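Local coordinates for protein putative DNA helicase (Lactobacillus plantarum, PDB 3DMN) that is a putative DNA helicase, captured here as its C-terminal domain, which belongs to the UvrD-like P-loop NTPase group and probably helps couple ATP hydrolysis to DNA unwinding, at residues A[7-10]-A[11-15]; A[55-59]-A[60-64]; A[67-70]-A[71-75]; A[76-79]-A[80-84]. All blocks are in the same frame, centred on the assembly; numbering follows the deposited sequence.

Contact 1. Residues A[7-10]-A[11-15]; sequences STQQ and ITDFT
I11 lies against S7 and T8 at the start of helix 9-16. Its CB is 3.5 Å from OG1 of T8. CG1 carries the chain over the same oxygen, with I11 CG1 to T8 OG1 at 3.4 Å. CD1 at the tip still borders that hydroxyl. The other branch turns to S7: I11 CG2 meets S7 CB at 3.7 Å. T8 is the N-cap. Its OG1 stands between its own backbone N and carbonyl carbon (chi1 61°), and from there it accepts I11 N at 3.1 Å in a nearly straight bond (166°). The carbonyl of T8 takes T12 N at 2.9 Å. An alanine in place of T8 would probably leave I11 N without its capping acceptor and open a gap beside the I11 side chain. One residue on, D13 N bonds to Q9 O at 2.9 Å. D13 OD2 meets Q9 CG at 3.5 Å, the side chains crossing at a slant. The other oxygen of D13, OD1, forms a salt bridge with K16. S7 OG bonds to A144 O. The amides of Q9 and Q10 bond to the loop at Q31 and G32. I11 and F14 pack on strand 147-153, and T15 touches helix 134-141.

Contact 2. Residues A[55-59]-A[60-64]; sequences AMNDS and ERDTT. With FMT (formic acid), chain P.
Backbone bonds between N57 and the residues that follow it close the end of helix 43-59. The carbonyl oxygen of N57 accepts twice. E60 N reaches it at 3.0 Å and D62 N reaches the same O of N57 at 2.9 Å. The two donors come from opposite faces of the carbonyl plane, and the D62 bond is the straighter (165° against 138°). R61 N adds a bond to D58 O at 3.0 Å, with the donor well above that carbonyl plane. R61 has positive phi. With the bonds back into the last turn this is a Schellman motif, and it turns the chain out of the helix toward strand 64-68. Among side-chain bonds, S59 OG donates to M56 O at 2.7 Å. With chi1 at 88°, OG sits between the serine's N and carbonyl carbon, turned back to the helix. Van der Waals contact comes from N57, whose CB is 3.2 Å from T64 OG1; these two side chains cross at about a right angle. D62 OD2 also approaches N57 CB, and both residues touch A117 and E147. Water makes a further link. One molecule gives protons to D58 OD1 and D62 O and accepts from T64 OG1 at 2.6 Å, so it bridges helix, turn and strand. A formic acid molecule, probably from the crystallisation liquor, takes T64 N on its O1 at 2.8 Å.

Contact 3. Residues A[67-70]-A[71-75]; sequences IGKS and LAECE. With ACT (acetate ion), chain E.
The side chain of E73 folds over the hydroxyl of S70, with E73 CG 3.3 Å from S70 OG. S70 is the N-cap of helix 71-82. Its OG accepts E73 N at 3.2 Å, and the bond is fairly straight (164°). The serine chi1 of 67° sets OG between its own N and carbonyl carbon, where it faces the first turn. The S70 carbonyl takes C74 N at 3.0 Å, nearly along its C=O direction. S70 therefore holds the first turn with both its side chain and its backbone.

C74 turns its sulfur inward. SG rests 3.6 Å from CA of G68, the last residue of strand 64-68. A CB at G68 would clash with that sulfur, so the glycine lets helix and strand come close. C74 also packs on V104 and P106 of strand 102-106 and L90 of strand 88-90.

The carboxylate of E73 points back to the strand end, beside K69. OE1 is 3.7 Å from K69 CB, and a water links this oxygen to K69 N. OE2 bonds to N127 ND2. A bend at chi3 (63°) brings K69 NZ to an acetate OXT at 2.8 Å. NZ also bonds to N127 O. A second water joins S70 OG to the other acetate oxygen. The acetate is probably from the crystallisation liquor. E73 OE2 lies 3.2 Å from the acetate O, so two carboxylates crowd together at this strand-to-helix turn. K69 NZ, bonded to the acetate, and the positive helix start would probably ease their negative charges, or a proton may be shared.

Contact 4. Residues A[76-79]-A[80-84]; sequences ALTK and ALKAR. With ACT (acetate ion), chain F.
L81 N bonds to L77 O at 2.8 Å, the shortest hydrogen bond between the two segments. K82 N follows, bonding to T78 O at 2.9 Å. A80 N to A76 O and A83 N to K79 O are longer, both at 3.2 Å. On the buried side the two leucines meet one turn apart. L77 CG touches L81 CD1 at 3.8 Å, and L77 CD1 lies near L81 CG; the side chains cross at a slant. CG of L77 is anti to its backbone N (chi1 176°), which swings its end toward L81. Both leucines pack on I66 of strand 64-68, and L77 also on V47 of helix 43-59. An alanine at L77 would probably open a gap between L81, I66 and V47. T78 and K82 run side by side, with T78 CG2 3.9 Å from K82 CE. K82 NZ bonds at 2.9 Å to OXT of an acetate, probably from the crystallisation liquor, that also bonds to L90 N. T78 OG1 bonds back to C74 O. A80 meets F43 and V47, and R84 makes salt bridges to D48 and E44. Such packing of an amphipathic helix on a parallel sheet is characteristic of the alpha/beta fold of P-loop NTPases.

How the contacts relate
Contacts 2, 3 and 4 follow one another along the chain. Contact 2 leads from helix 43-59 into strand 64-68, contact 3 leads from that strand into helix 71-82, and contact 4 continues the same helix to its end. The centres of contacts 3 and 4 are about 12 Å apart, and those of contacts 2 and 3 about 22 Å. Contact 1 stands apart: it starts helix 9-16 and lies about 24 Å from contact 3, centre to centre, across the chain's centre. Contacts 1 and 3 both cap a helix start, whereas contact 2 closes a helix end. Contacts 3 and 4 each hold a different acetate through a lysine, and contact 2 holds formic acid.

Contact 1. Residues A[7-10]-A[11-15]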
ATOM      1  N   SER A   7      13.819  -1.525  -6.038  1.00 40.44           N
ATOM      2  CA  SER A   7      12.904  -2.549  -5.576  1.00 37.38           C
ATOM      3  C   SER A   7      13.255  -3.873  -6.228  1.00 34.65           C
ATOM      4  O   SER A   7      14.119  -3.957  -7.131  1.00 34.03           O
ATOM      5  CB  SER A   7      11.437  -2.240  -5.902  1.00 37.76           C
ATOM      6  OG  SER A   7      11.005  -0.953  -5.486  1.00 43.12           O
ATOM      7  N   THR A   8      12.576  -4.910  -5.762  1.00 30.63           N
ATOM      8  CA  THR A   8      12.700  -6.237  -6.360  1.00 28.67           C
ATOM      9  C   THR A   8      12.171  -6.171  -7.782  1.00 27.45           C
ATOM     10  O   THR A   8      11.353  -5.314  -8.114  1.00 27.39           O
ATOM     11  CB  THR A   8      11.826  -7.258  -5.623  1.00 28.34           C
ATOM     12  OG1 THR A   8      10.461  -6.856  -5.708  1.00 28.77           O
ATOM     13  CG2 THR A   8      12.287  -7.426  -4.133  1.00 28.61           C
ATOM     14  N   GLN A   9      12.636  -7.105  -8.610  1.00 26.98           N
ATOM     15  CA  GLN A   9      12.059  -7.212  -9.958  1.00 25.83           C
ATOM     16  C   GLN A   9      10.533  -7.349  -9.955  1.00 26.06           C
ATOM     17  O   GLN A   9       9.858  -6.837 -10.851  1.00 25.99           O
ATOM     18  CB  GLN A   9      12.648  -8.426 -10.649  1.00 26.34           C
ATOM     19  CG  GLN A   9      12.084  -8.577 -12.070  1.00 26.68           C
ATOM     20  CD  GLN A   9      12.866  -9.585 -12.870  1.00 26.31           C
ATOM     21  OE1 GLN A   9      13.321 -10.612 -12.345  1.00 27.31           O
ATOM     22  NE2 GLN A   9      13.034  -9.296 -14.155  1.00 28.33           N
ATOM     23  N   GLN A  10      10.000  -8.065  -8.973  1.00 26.07           N
ATOM     24  CA  GLN A  10       8.551  -8.306  -8.891  1.00 26.63           C
ATOM     25  C   GLN A  10       7.811  -6.979  -8.733  1.00 27.17           C
ATOM     26  O   GLN A  10       6.820  -6.719  -9.427  1.00 28.40           O
ATOM     27  CB  GLN A  10       8.247  -9.262  -7.732  1.00 28.52           C
ATOM     28  CG  GLN A  10       8.580 -10.728  -8.076  1.00 29.61           C
ATOM     29  CD  GLN A  10      10.045 -11.055  -8.122  1.00 32.71           C
ATOM     30  OE1 GLN A  10      10.898 -10.348  -7.573  1.00 30.40           O
ATOM     31  NE2 GLN A  10      10.348 -12.142  -8.795  1.00 35.11           N
ATOM     32  N   ILE A  11       8.279  -6.151  -7.801  1.00 26.17           N
ATOM     33  CA  ILE A  11       7.630  -4.844  -7.566  1.00 26.61           C
ATOM     34  C   ILE A  11       7.844  -3.913  -8.763  1.00 26.84           C
ATOM     35  O   ILE A  11       6.911  -3.242  -9.188  1.00 27.77           O
ATOM     36  CB  ILE A  11       8.151  -4.241  -6.223  1.00 27.26           C
ATOM     37  CG1 ILE A  11       7.592  -5.095  -5.094  1.00 28.78           C
ATOM     38  CG2 ILE A  11       7.761  -2.779  -6.053  1.00 28.17           C
ATOM     39  CD1 ILE A  11       8.204  -4.802  -3.784  1.00 30.15           C
ATOM     40  N   THR A  12       9.065  -3.895  -9.310  1.00 27.97           N
ATOM     41  CA  THR A  12       9.385  -3.057 -10.467  1.00 28.47           C
ATOM     42  C   THR A  12       8.476  -3.379 -11.659  1.00 28.17           C
ATOM     43  O   THR A  12       7.936  -2.491 -12.314  1.00 28.31           O
ATOM     44  CB  THR A  12      10.867  -3.274 -10.836  1.00 28.90           C
ATOM     45  OG1 THR A  12      11.673  -2.778  -9.752  1.00 33.88           O
ATOM     46  CG2 THR A  12      11.201  -2.571 -12.144  1.00 32.17           C
ATOM     47  N   ASP A  13       8.318  -4.667 -11.930  1.00 26.82           N
ATOM     48  CA  ASP A  13       7.511  -5.089 -13.051  1.00 26.86           C
ATOM     49  C   ASP A  13       6.013  -4.801 -12.884  1.00 27.51           C
ATOM     50  O   ASP A  13       5.358  -4.388 -13.832  1.00 28.39           O
ATOM     51  CB  ASP A  13       7.711  -6.576 -13.319  1.00 25.89           C
ATOM     52  CG  ASP A  13       8.995  -6.860 -14.034  1.00 27.70           C
ATOM     53  OD1 ASP A  13       9.746  -5.921 -14.430  1.00 27.09           O
ATOM     54  OD2 ASP A  13       9.306  -8.073 -14.211  1.00 28.54           O
ATOM     55  N   PHE A  14       5.487  -5.082 -11.702  1.00 27.45           N
ATOM     56  CA  PHE A  14       4.106  -4.724 -11.399  1.00 28.16           C
ATOM     57  C   PHE A  14       3.891  -3.194 -11.524  1.00 28.21           C
ATOM     58  O   PHE A  14       2.976  -2.718 -12.246  1.00 28.31           O
ATOM     59  CB  PHE A  14       3.773  -5.205  -9.992  1.00 27.51           C
ATOM     60  CG  PHE A  14       2.416  -4.738  -9.516  1.00 28.17           C
ATOM     61  CD1 PHE A  14       1.285  -5.506  -9.780  1.00 29.96           C
ATOM     62  CD2 PHE A  14       2.298  -3.598  -8.739  1.00 29.46           C
ATOM     63  CE1 PHE A  14      -0.007  -5.093  -9.337  1.00 30.68           C
ATOM     64  CE2 PHE A  14       1.045  -3.167  -8.288  1.00 27.95           C
ATOM     65  CZ  PHE A  14      -0.107  -3.915  -8.555  1.00 28.47           C
ATOM     66  N   THR A  15       4.764  -2.411 -10.875  1.00 28.84           N
ATOM     67  CA  THR A  15       4.538  -0.980 -10.885  1.00 29.34           C
ATOM     68  C   THR A  15       4.700  -0.329 -12.256  1.00 29.68           C
ATOM     69  O   THR A  15       3.971   0.610 -12.582  1.00 29.38           O
ATOM     70  CB  THR A  15       5.404  -0.256  -9.842  1.00 29.94           C
ATOM     71  OG1 THR A  15       6.799  -0.427 -10.160  1.00 32.54           O
ATOM     72  CG2 THR A  15       5.115  -0.785  -8.447  1.00 29.85           C
TER
HETATM   73  O   HOH W   1       9.679  -0.290  -8.340  1.00 38.84           O

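Contact 2. Residues A[55-59]-A[60-64]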
ATOM      1  N   ALA A  55       0.558  -8.503  10.508  1.00 30.15           N
ATOM      2  CA  ALA A  55       1.009  -9.685  11.257  1.00 31.94           C
ATOM      3  C   ALA A  55       1.914 -10.544  10.376  1.00 32.39           C
ATOM      4  O   ALA A  55       2.943 -11.022  10.850  1.00 34.20           O
ATOM      5  CB  ALA A  55      -0.174 -10.481  11.771  1.00 32.39           C
HETATM    6  N   MSE A  56       1.530 -10.751   9.111  1.00 32.54           N
HETATM    7  CA  MSE A  56       2.357 -11.524   8.181  0.50 33.61           C
HETATM    8  C   MSE A  56       3.713 -10.860   7.994  1.00 33.55           C
HETATM    9  O   MSE A  56       4.745 -11.514   8.131  1.00 34.34           O
HETATM   10  CB  MSE A  56       1.687 -11.673   6.829  0.50 34.02           C
HETATM   11  CG  MSE A  56       2.554 -12.357   5.787  0.50 37.03           C
HETATM   12 SE   MSE A  56       2.894 -14.229   6.229  0.30 42.24          SE
HETATM   13  CE  MSE A  56       1.032 -14.782   6.472  0.50 41.17           C
ATOM     14  N   ASN A  57       3.718  -9.565   7.684  1.00 33.02           N
ATOM     15  CA  ASN A  57       4.960  -8.824   7.477  1.00 33.09           C
ATOM     16  C   ASN A  57       5.849  -8.863   8.719  1.00 33.98           C
ATOM     17  O   ASN A  57       7.050  -9.129   8.611  1.00 33.63           O
ATOM     18  CB  ASN A  57       4.665  -7.374   7.055  1.00 32.63           C
ATOM     19  CG  ASN A  57       4.072  -7.284   5.675  1.00 33.26           C
ATOM     20  OD1 ASN A  57       3.846  -8.314   5.000  1.00 30.93           O
ATOM     21  ND2 ASN A  57       3.787  -6.052   5.246  1.00 31.01           N
ATOM     22  N   ASP A  58       5.249  -8.643   9.892  1.00 34.28           N
ATOM     23  CA  ASP A  58       5.976  -8.739  11.175  1.00 35.30           C
ATOM     24  C   ASP A  58       6.662 -10.087  11.324  1.00 34.62           C
ATOM     25  O   ASP A  58       7.782 -10.170  11.809  1.00 35.23           O
ATOM     26  CB  ASP A  58       4.996  -8.589  12.334  1.00 35.27           C
ATOM     27  CG  ASP A  58       4.554  -7.167  12.564  1.00 37.33           C
ATOM     28  OD1 ASP A  58       5.039  -6.251  11.878  1.00 39.12           O
ATOM     29  OD2 ASP A  58       3.697  -6.968  13.457  1.00 39.24           O
ATOM     30  N   SER A  59       5.974 -11.143  10.918  1.00 35.56           N
ATOM     31  CA  SER A  59       6.472 -12.510  11.075  1.00 36.38           C
ATOM     32  C   SER A  59       7.691 -12.793  10.181  1.00 37.32           C
ATOM     33  O   SER A  59       8.512 -13.706  10.463  1.00 37.69           O
ATOM     34  CB  SER A  59       5.342 -13.509  10.830  1.00 35.69           C
ATOM     35  OG  SER A  59       5.232 -13.844   9.464  1.00 38.55           O
ATOM     36  N   GLU A  60       7.824 -11.993   9.124  1.00 38.51           N
ATOM     37  CA  GLU A  60       8.935 -12.110   8.184  1.00 39.77           C
ATOM     38  C   GLU A  60       9.986 -11.054   8.486  1.00 39.46           C
ATOM     39  O   GLU A  60      10.969 -10.914   7.753  1.00 39.61           O
ATOM     40  CB  GLU A  60       8.428 -12.016   6.750  1.00 40.93           C
ATOM     41  CG  GLU A  60       7.359 -13.071   6.492  1.00 45.64           C
ATOM     42  CD  GLU A  60       7.393 -13.600   5.081  1.00 51.91           C
ATOM     43  OE1 GLU A  60       7.383 -14.847   4.915  1.00 55.04           O
ATOM     44  OE2 GLU A  60       7.437 -12.769   4.144  1.00 54.05           O
ATOM     45  N   ARG A  61       9.756 -10.323   9.575  1.00 38.55           N
ATOM     46  CA  ARG A  61      10.670  -9.304  10.090  1.00 39.08           C
ATOM     47  C   ARG A  61      10.784  -8.113   9.153  1.00 38.15           C
ATOM     48  O   ARG A  61      11.846  -7.483   9.056  1.00 37.67           O
ATOM     49  CB  ARG A  61      12.056  -9.898  10.413  1.00 39.17           C
ATOM     50  CG  ARG A  61      12.027 -11.113  11.335  1.00 41.21           C
ATOM     51  CD  ARG A  61      13.431 -11.637  11.553  1.00 42.58           C
ATOM     52  NE  ARG A  61      13.903 -12.376  10.377  1.00 50.43           N
ATOM     53  CZ  ARG A  61      14.202 -13.675  10.367  1.00 53.04           C
ATOM     54  NH1 ARG A  61      14.111 -14.401  11.478  1.00 54.54           N
ATOM     55  NH2 ARG A  61      14.618 -14.247   9.243  1.00 55.26           N
ATOM     56  N   ASP A  62       9.675  -7.797   8.478  1.00 36.66           N
ATOM     57  CA  ASP A  62       9.588  -6.605   7.634  1.00 37.27           C
ATOM     58  C   ASP A  62       9.279  -5.403   8.495  1.00 37.10           C
ATOM     59  O   ASP A  62       8.716  -5.544   9.596  1.00 37.72           O
ATOM     60  CB  ASP A  62       8.446  -6.727   6.618  1.00 37.09           C
ATOM     61  CG  ASP A  62       8.664  -7.837   5.623  1.00 40.27           C
ATOM     62  OD1 ASP A  62       9.841  -8.251   5.420  1.00 41.38           O
ATOM     63  OD2 ASP A  62       7.634  -8.285   5.065  1.00 41.17           O
ATOM     64  N   THR A  63       9.637  -4.228   7.982  1.00 36.34           N
ATOM     65  CA  THR A  63       9.150  -2.972   8.526  1.00 36.30           C
ATOM     66  C   THR A  63       8.182  -2.404   7.493  1.00 34.94           C
ATOM     67  O   THR A  63       8.585  -2.132   6.357  1.00 33.31           O
ATOM     68  CB  THR A  63      10.278  -1.983   8.705  1.00 37.09           C
ATOM     69  OG1 THR A  63      11.250  -2.533   9.615  1.00 39.88           O
ATOM     70  CG2 THR A  63       9.732  -0.668   9.269  1.00 37.84           C
ATOM     71  N   THR A  64       6.928  -2.255   7.908  1.00 34.99           N
ATOM     72  CA  THR A  64       5.843  -1.845   7.029  1.00 34.95           C
ATOM     73  C   THR A  64       5.380  -0.385   7.194  1.00 35.03           C
ATOM     74  O   THR A  64       5.197   0.078   8.344  1.00 37.22           O
ATOM     75  CB  THR A  64       4.633  -2.792   7.226  1.00 35.38           C
ATOM     76  OG1 THR A  64       5.074  -4.176   7.137  1.00 35.96           O
ATOM     77  CG2 THR A  64       3.554  -2.470   6.218  1.00 35.82           C
TER
HETATM   78  C   FMT P 771       5.922  -2.545  11.049  1.00 44.59           C
HETATM   79  O1  FMT P 771       6.980  -2.019  10.711  1.00 44.08           O
HETATM   80  O2  FMT P 771       4.854  -1.942  11.181  1.00 44.51           O
HETATM   81  O   HOH W   2       5.919  -5.359   9.278  1.00 31.56           O
HETATM   82  O   HOH W   3       7.241  -5.068  12.720  1.00 44.81           O

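Contact 3. Residues A[67-70]-A[71-75]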
ATOM      1  N   ILE A  67       0.426   3.352   3.184  1.00 26.98           N
ATOM      2  CA  ILE A  67       0.255   4.646   2.467  1.00 28.66           C
ATOM      3  C   ILE A  67      -1.188   4.820   2.025  1.00 29.81           C
ATOM      4  O   ILE A  67      -1.715   3.975   1.267  1.00 29.66           O
ATOM      5  CB  ILE A  67       1.193   4.756   1.236  1.00 28.87           C
ATOM      6  CG1 ILE A  67       2.626   4.464   1.688  1.00 29.34           C
ATOM      7  CG2 ILE A  67       1.051   6.147   0.605  1.00 28.41           C
ATOM      8  CD1 ILE A  67       3.723   4.517   0.579  1.00 30.51           C
ATOM      9  N   GLY A  68      -1.831   5.862   2.531  1.00 30.76           N
ATOM     10  CA  GLY A  68      -3.231   6.220   2.135  1.00 30.11           C
ATOM     11  C   GLY A  68      -3.150   7.426   1.184  1.00 29.17           C
ATOM     12  O   GLY A  68      -2.170   8.144   1.164  1.00 29.97           O
ATOM     13  N   LYS A  69      -4.183   7.649   0.405  1.00 28.07           N
ATOM     14  CA  LYS A  69      -4.118   8.691  -0.619  1.00 28.47           C
ATOM     15  C   LYS A  69      -4.108  10.065   0.005  1.00 28.85           C
ATOM     16  O   LYS A  69      -3.333  10.934  -0.434  1.00 28.08           O
ATOM     17  CB  LYS A  69      -5.291   8.562  -1.584  1.00 28.96           C
ATOM     18  CG  LYS A  69      -5.253   9.617  -2.690  1.00 28.51           C
ATOM     19  CD  LYS A  69      -6.372   9.409  -3.757  1.00 30.08           C
ATOM     20  CE  LYS A  69      -7.753   9.538  -3.156  1.00 27.70           C
ATOM     21  NZ  LYS A  69      -8.814   9.544  -4.256  1.00 30.16           N
ATOM     22  N   SER A  70      -5.043  10.283   0.938  1.00 28.47           N
ATOM     23  CA  SER A  70      -5.275  11.606   1.465  1.00 27.07           C
ATOM     24  C   SER A  70      -5.218  11.582   2.972  1.00 27.33           C
ATOM     25  O   SER A  70      -5.359  10.510   3.588  1.00 26.51           O
ATOM     26  CB  SER A  70      -6.697  12.070   1.059  1.00 28.55           C
ATOM     27  OG  SER A  70      -7.671  11.260   1.731  1.00 28.42           O
ATOM     28  N   LEU A  71      -5.088  12.767   3.591  1.00 26.80           N
ATOM     29  CA  LEU A  71      -5.138  12.797   5.055  1.00 27.00           C
ATOM     30  C   LEU A  71      -6.449  12.209   5.598  1.00 27.95           C
ATOM     31  O   LEU A  71      -6.423  11.486   6.581  1.00 27.17           O
ATOM     32  CB  LEU A  71      -4.922  14.207   5.601  1.00 27.53           C
ATOM     33  CG  LEU A  71      -4.987  14.290   7.117  1.00 28.95           C
ATOM     34  CD1 LEU A  71      -3.827  13.478   7.740  1.00 32.67           C
ATOM     35  CD2 LEU A  71      -4.956  15.734   7.554  1.00 31.11           C
ATOM     36  N   ALA A  72      -7.587  12.564   5.004  1.00 27.78           N
ATOM     37  CA  ALA A  72      -8.897  12.157   5.566  1.00 29.00           C
ATOM     38  C   ALA A  72      -8.955  10.611   5.588  1.00 28.10           C
ATOM     39  O   ALA A  72      -9.400   9.979   6.577  1.00 28.44           O
ATOM     40  CB  ALA A  72     -10.012  12.702   4.713  1.00 29.70           C
ATOM     41  N   GLU A  73      -8.510   9.984   4.504  1.00 27.94           N
ATOM     42  CA  GLU A  73      -8.544   8.502   4.418  1.00 28.74           C
ATOM     43  C   GLU A  73      -7.578   7.877   5.420  1.00 28.31           C
ATOM     44  O   GLU A  73      -7.902   6.892   6.065  1.00 28.75           O
ATOM     45  CB  GLU A  73      -8.284   8.050   2.992  1.00 30.42           C
ATOM     46  CG  GLU A  73      -9.460   8.517   2.156  1.00 28.49           C
ATOM     47  CD  GLU A  73      -9.387   8.107   0.690  1.00 31.05           C
ATOM     48  OE1 GLU A  73      -8.351   7.527   0.284  1.00 32.95           O
ATOM     49  OE2 GLU A  73     -10.424   8.359  -0.021  1.00 29.84           O
ATOM     50  N   CYS A  74      -6.404   8.482   5.560  1.00 27.48           N
ATOM     51  CA  CYS A  74      -5.451   8.059   6.604  1.00 27.34           C
ATOM     52  C   CYS A  74      -5.982   8.191   8.004  1.00 27.85           C
ATOM     53  O   CYS A  74      -5.736   7.296   8.823  1.00 28.07           O
ATOM     54  CB  CYS A  74      -4.133   8.847   6.483  1.00 27.57           C
ATOM     55  SG  CYS A  74      -3.175   8.375   5.004  1.00 29.32           S
ATOM     56  N   GLU A  75      -6.708   9.280   8.289  1.00 27.03           N
ATOM     57  CA  GLU A  75      -7.310   9.455   9.619  1.00 27.31           C
ATOM     58  C   GLU A  75      -8.334   8.347   9.884  1.00 27.58           C
ATOM     59  O   GLU A  75      -8.378   7.805  10.985  1.00 28.49           O
ATOM     60  CB  GLU A  75      -7.977  10.834   9.684  1.00 27.63           C
ATOM     61  CG  GLU A  75      -6.934  11.879   9.860  1.00 28.64           C
ATOM     62  CD  GLU A  75      -7.463  13.282   9.726  1.00 34.42           C
ATOM     63  OE1 GLU A  75      -8.543  13.458   9.123  1.00 39.41           O
ATOM     64  OE2 GLU A  75      -6.782  14.212  10.228  1.00 35.89           O
TER
HETATM   65  C   ACT E   4     -11.259  10.705  -2.274  1.00 24.01           C
HETATM   66  O   ACT E   4     -10.103  10.988  -1.874  1.00 26.31           O
HETATM   67  OXT ACT E   4     -11.376  10.037  -3.344  1.00 23.09           O
HETATM   68  CH3 ACT E   4     -12.396  11.208  -1.470  1.00 25.46           C
HETATM   69  O   HOH W   4      -6.268   5.878   1.028  1.00 17.23           O
HETATM   70  O   HOH W   5     -10.162  11.740   0.711  1.00 18.01           O

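Contact 4. Residues A[76-79]-A[80-84]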
ATOM      1  N   ALA A  76      -9.171   8.044   8.886  1.00 28.61           N
ATOM      2  CA  ALA A  76     -10.234   7.024   9.072  1.00 28.88           C
ATOM      3  C   ALA A  76      -9.571   5.660   9.332  1.00 28.54           C
ATOM      4  O   ALA A  76     -10.004   4.914  10.206  1.00 29.25           O
ATOM      5  CB  ALA A  76     -11.105   6.948   7.852  1.00 28.69           C
ATOM      6  N   LEU A  77      -8.504   5.354   8.591  1.00 27.87           N
ATOM      7  CA  LEU A  77      -7.827   4.050   8.758  1.00 28.14           C
ATOM      8  C   LEU A  77      -7.170   3.991  10.116  1.00 28.04           C
ATOM      9  O   LEU A  77      -7.207   2.954  10.786  1.00 28.24           O
ATOM     10  CB  LEU A  77      -6.802   3.819   7.644  1.00 28.00           C
ATOM     11  CG  LEU A  77      -6.021   2.518   7.830  1.00 28.70           C
ATOM     12  CD1 LEU A  77      -6.974   1.308   7.799  1.00 29.72           C
ATOM     13  CD2 LEU A  77      -4.886   2.378   6.810  1.00 29.70           C
ATOM     14  N   THR A  78      -6.523   5.092  10.495  1.00 26.40           N
ATOM     15  CA  THR A  78      -5.809   5.165  11.776  1.00 26.92           C
ATOM     16  C   THR A  78      -6.767   4.903  12.934  1.00 27.08           C
ATOM     17  O   THR A  78      -6.453   4.091  13.822  1.00 27.94           O
ATOM     18  CB  THR A  78      -5.069   6.512  11.902  1.00 28.12           C
ATOM     19  OG1 THR A  78      -4.046   6.570  10.907  1.00 28.53           O
ATOM     20  CG2 THR A  78      -4.462   6.640  13.326  1.00 29.17           C
ATOM     21  N   LYS A  79      -7.902   5.594  12.948  1.00 27.45           N
ATOM     22  CA  LYS A  79      -8.888   5.406  14.028  1.00 27.58           C
ATOM     23  C   LYS A  79      -9.280   3.921  14.077  1.00 27.42           C
ATOM     24  O   LYS A  79      -9.347   3.321  15.148  1.00 27.52           O
ATOM     25  CB  LYS A  79     -10.113   6.272  13.752  1.00 28.34           C
ATOM     26  CG  LYS A  79     -11.218   6.041  14.767  1.00 30.40           C
ATOM     27  CD  LYS A  79     -12.447   6.888  14.454  1.00 35.68           C
ATOM     28  CE  LYS A  79     -13.611   6.477  15.354  1.00 38.78           C
ATOM     29  NZ  LYS A  79     -14.869   7.252  15.100  1.00 44.07           N
ATOM     30  N   ALA A  80      -9.536   3.328  12.906  1.00 27.03           N
ATOM     31  CA  ALA A  80      -9.976   1.926  12.855  1.00 27.35           C
ATOM     32  C   ALA A  80      -8.860   0.994  13.362  1.00 27.20           C
ATOM     33  O   ALA A  80      -9.116   0.084  14.154  1.00 28.05           O
ATOM     34  CB  ALA A  80     -10.365   1.551  11.460  1.00 28.54           C
ATOM     35  N   LEU A  81      -7.611   1.252  12.960  1.00 26.54           N
ATOM     36  CA  LEU A  81      -6.542   0.354  13.360  1.00 26.16           C
ATOM     37  C   LEU A  81      -6.287   0.441  14.866  1.00 25.00           C
ATOM     38  O   LEU A  81      -6.002  -0.568  15.535  1.00 25.39           O
ATOM     39  CB  LEU A  81      -5.270   0.685  12.606  1.00 27.15           C
ATOM     40  CG  LEU A  81      -5.274   0.231  11.139  1.00 27.18           C
ATOM     41  CD1 LEU A  81      -3.983   0.825  10.537  1.00 31.18           C
ATOM     42  CD2 LEU A  81      -5.283  -1.315  11.008  1.00 29.51           C
ATOM     43  N   LYS A  82      -6.411   1.640  15.428  1.00 25.13           N
ATOM     44  CA  LYS A  82      -6.239   1.752  16.899  1.00 25.34           C
ATOM     45  C   LYS A  82      -7.313   0.939  17.618  1.00 25.02           C
ATOM     46  O   LYS A  82      -7.050   0.322  18.639  1.00 24.32           O
ATOM     47  CB  LYS A  82      -6.273   3.217  17.338  1.00 26.60           C
ATOM     48  CG  LYS A  82      -4.998   3.957  16.911  1.00 27.13           C
ATOM     49  CD  LYS A  82      -4.998   5.368  17.506  1.00 30.01           C
ATOM     50  CE  LYS A  82      -3.758   6.190  17.098  1.00 29.78           C
ATOM     51  NZ  LYS A  82      -3.840   7.632  17.625  1.00 31.49           N
ATOM     52  N   ALA A  83      -8.522   0.930  17.058  1.00 25.32           N
ATOM     53  CA  ALA A  83      -9.617   0.116  17.598  1.00 24.90           C
ATOM     54  C   ALA A  83      -9.427  -1.384  17.330  1.00 25.68           C
ATOM     55  O   ALA A  83     -10.213  -2.207  17.830  1.00 27.05           O
ATOM     56  CB  ALA A  83     -10.980   0.646  17.026  1.00 26.26           C
ATOM     57  N   ARG A  84      -8.361  -1.753  16.614  1.00 24.58           N
ATOM     58  CA  ARG A  84      -7.982  -3.173  16.502  1.00 25.75           C
ATOM     59  C   ARG A  84      -6.809  -3.513  17.391  1.00 26.80           C
ATOM     60  O   ARG A  84      -6.258  -4.636  17.305  1.00 26.43           O
ATOM     61  CB  ARG A  84      -7.601  -3.561  15.054  1.00 26.26           C
ATOM     62  CG  ARG A  84      -8.704  -3.308  14.047  1.00 27.34           C
ATOM     63  CD  ARG A  84     -10.103  -3.824  14.474  1.00 27.09           C
ATOM     64  NE  ARG A  84     -11.008  -3.643  13.312  1.00 29.94           N
ATOM     65  CZ  ARG A  84     -11.047  -4.450  12.240  1.00 29.04           C
ATOM     66  NH1 ARG A  84     -10.256  -5.541  12.172  1.00 28.29           N
ATOM     67  NH2 ARG A  84     -11.898  -4.137  11.235  1.00 28.58           N
TER
HETATM   68  C   ACT F   5      -1.193   8.927  15.815  1.00 33.84           C
HETATM   69  O   ACT F   5      -0.190   9.496  15.312  1.00 33.98           O
HETATM   70  OXT ACT F   5      -1.154   8.667  17.040  1.00 35.03           O
HETATM   71  CH3 ACT F   5      -2.412   8.645  15.022  1.00 33.58           C